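Local atomic coordinates of Non-structural protein 3 (Porcine deltacoronavirus, PDB entry 6LN0), a protein that probably combines ADP-ribose recognition by a macro domain with cleavage of the viral polyprotein by a papain-like protease, as in other coronaviruses. Residues A[274-278]-A[279-283]. Sequence-based numbering, arbitrary orientation.
Sequences YQFRP and AIDAL
Phe276 and Arg277 lie against Ile280 where an extended loop enters helix 278-287 of the papain-like protease, with Arg277 at the N-cap and Pro278 in the first turn. The carbonyl of Arg277 takes the first backbone bonds of the helix. Its O accepts the amide N of Asp281 at 2.9 Å in a nearly straight bond, N-H...O 165°, and takes a weak second one from the N of Ile280. One residue further along, Ala282 N reaches Pro278 O at 3.3 Å, the donor tilted 25° from the carbonyl plane.

The tight side is built round Ile280, whose two branches meet an aromatic ring and a guanidinium. Ile280 CG2 sits over one face of the Phe276 ring, 4.0 Å from its centroid, in a CH-pi contact displaced toward the CG-CD1 side. The ring also meets Phe269, stacked on it, Tyr284, edge-to-face, and Leu320, and so joins the loop to helices 260-270, 278-287 and 313-322. The other branch of Ile280 serves Arg277: CG1 stands anti to the carbonyl carbon (chi1 -59°) and lies over one face of the guanidinium, toward the rim of the group, 3.7 Å from Arg277 NH2. The arginine chain, extended from CG to NE, crosses Ile280 at a slant, while NE and NH1 bond to Asn323 OD1 and the carbonyl of Glu223.

Packing is looser on the solvent side. Pro278 and Ala282 are exposed there, and the Gln275 amide only approaches the carboxylate of Asp281, NE2 to OD2 4.3 Å; that same OD2 forms a long, weak ion pair with Arg285. Apart from this side, in the first turn itself, Ala279 CB lies 3.8 Å from Arg277 NH1, oblique to the guanidinium.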
# COMPACT_ATOMS: atom_id res chain seq x y z
N TYR A 274 -15.59 -33.55 -6.44
CA TYR A 274 -14.25 -32.99 -6.33
C TYR A 274 -13.97 -32.52 -4.91
O TYR A 274 -14.88 -32.22 -4.15
CB TYR A 274 -14.08 -31.83 -7.31
CG TYR A 274 -14.28 -32.17 -8.77
CD1 TYR A 274 -13.76 -33.33 -9.32
CD2 TYR A 274 -15.00 -31.31 -9.60
CE1 TYR A 274 -13.95 -33.63 -10.65
CE2 TYR A 274 -15.20 -31.60 -10.92
CZ TYR A 274 -14.67 -32.76 -11.46
OH TYR A 274 -14.86 -33.05 -12.80
N GLN A 275 -12.68 -32.46 -4.56
CA GLN A 275 -12.24 -31.95 -3.27
C GLN A 275 -11.22 -30.83 -3.46
O GLN A 275 -10.17 -31.03 -4.07
CB GLN A 275 -11.64 -33.06 -2.39
CG GLN A 275 -10.90 -32.47 -1.18
CD GLN A 275 -10.55 -33.48 -0.11
OE1 GLN A 275 -10.32 -34.66 -0.40
NE2 GLN A 275 -10.48 -33.02 1.14
N PHE A 276 -11.53 -29.65 -2.92
CA PHE A 276 -10.64 -28.50 -3.02
C PHE A 276 -9.27 -28.77 -2.39
O PHE A 276 -9.15 -29.48 -1.39
CB PHE A 276 -11.27 -27.30 -2.30
CG PHE A 276 -12.41 -26.68 -3.03
CD1 PHE A 276 -12.23 -26.15 -4.30
CD2 PHE A 276 -13.66 -26.57 -2.42
CE1 PHE A 276 -13.29 -25.55 -4.97
CE2 PHE A 276 -14.72 -25.96 -3.07
CZ PHE A 276 -14.54 -25.45 -4.35
N ARG A 277 -8.24 -28.14 -2.95
CA ARG A 277 -6.93 -28.14 -2.31
C ARG A 277 -7.02 -27.48 -0.92
O ARG A 277 -7.96 -26.74 -0.62
CB ARG A 277 -5.92 -27.42 -3.20
CG ARG A 277 -6.08 -25.92 -3.21
CD ARG A 277 -5.25 -25.35 -4.31
NE ARG A 277 -5.59 -23.97 -4.62
CZ ARG A 277 -5.06 -22.92 -4.00
NH1 ARG A 277 -4.18 -23.09 -3.03
NH2 ARG A 277 -5.41 -21.70 -4.37
N PRO A 278 -6.04 -27.75 -0.04
CA PRO A 278 -6.19 -27.37 1.38
C PRO A 278 -6.58 -25.92 1.65
O PRO A 278 -7.51 -25.67 2.42
CB PRO A 278 -4.80 -27.71 1.94
CG PRO A 278 -4.39 -28.90 1.15
CD PRO A 278 -4.87 -28.63 -0.24
N ALA A 279 -5.89 -24.95 1.06
CA ALA A 279 -6.22 -23.56 1.34
C ALA A 279 -7.67 -23.25 1.01
O ALA A 279 -8.33 -22.51 1.74
CB ALA A 279 -5.28 -22.63 0.58
N ILE A 280 -8.19 -23.81 -0.09
CA ILE A 280 -9.52 -23.42 -0.54
C ILE A 280 -10.58 -24.24 0.19
O ILE A 280 -11.67 -23.73 0.48
CB ILE A 280 -9.65 -23.54 -2.08
CG1 ILE A 280 -8.62 -22.66 -2.80
CG2 ILE A 280 -11.05 -23.15 -2.57
CD1 ILE A 280 -8.46 -21.19 -2.22
N ASP A 281 -10.29 -25.50 0.54
CA ASP A 281 -11.25 -26.30 1.29
C ASP A 281 -11.54 -25.66 2.64
O ASP A 281 -12.64 -25.83 3.19
CB ASP A 281 -10.74 -27.73 1.45
CG ASP A 281 -11.82 -28.71 1.95
OD1 ASP A 281 -12.82 -28.90 1.25
OD2 ASP A 281 -11.65 -29.29 3.04
N ALA A 282 -10.58 -24.88 3.17
CA ALA A 282 -10.79 -24.14 4.41
C ALA A 282 -11.84 -23.05 4.24
O ALA A 282 -12.66 -22.83 5.14
CB ALA A 282 -9.47 -23.54 4.90
N LEU A 283 -11.82 -22.32 3.12
CA LEU A 283 -12.89 -21.35 2.90
C LEU A 283 -14.21 -22.08 2.69
O LEU A 283 -15.26 -21.66 3.20
CB LEU A 283 -12.57 -20.46 1.70
CG LEU A 283 -11.16 -19.83 1.61
CD1 LEU A 283 -11.11 -18.80 0.51
CD2 LEU A 283 -10.71 -19.23 2.93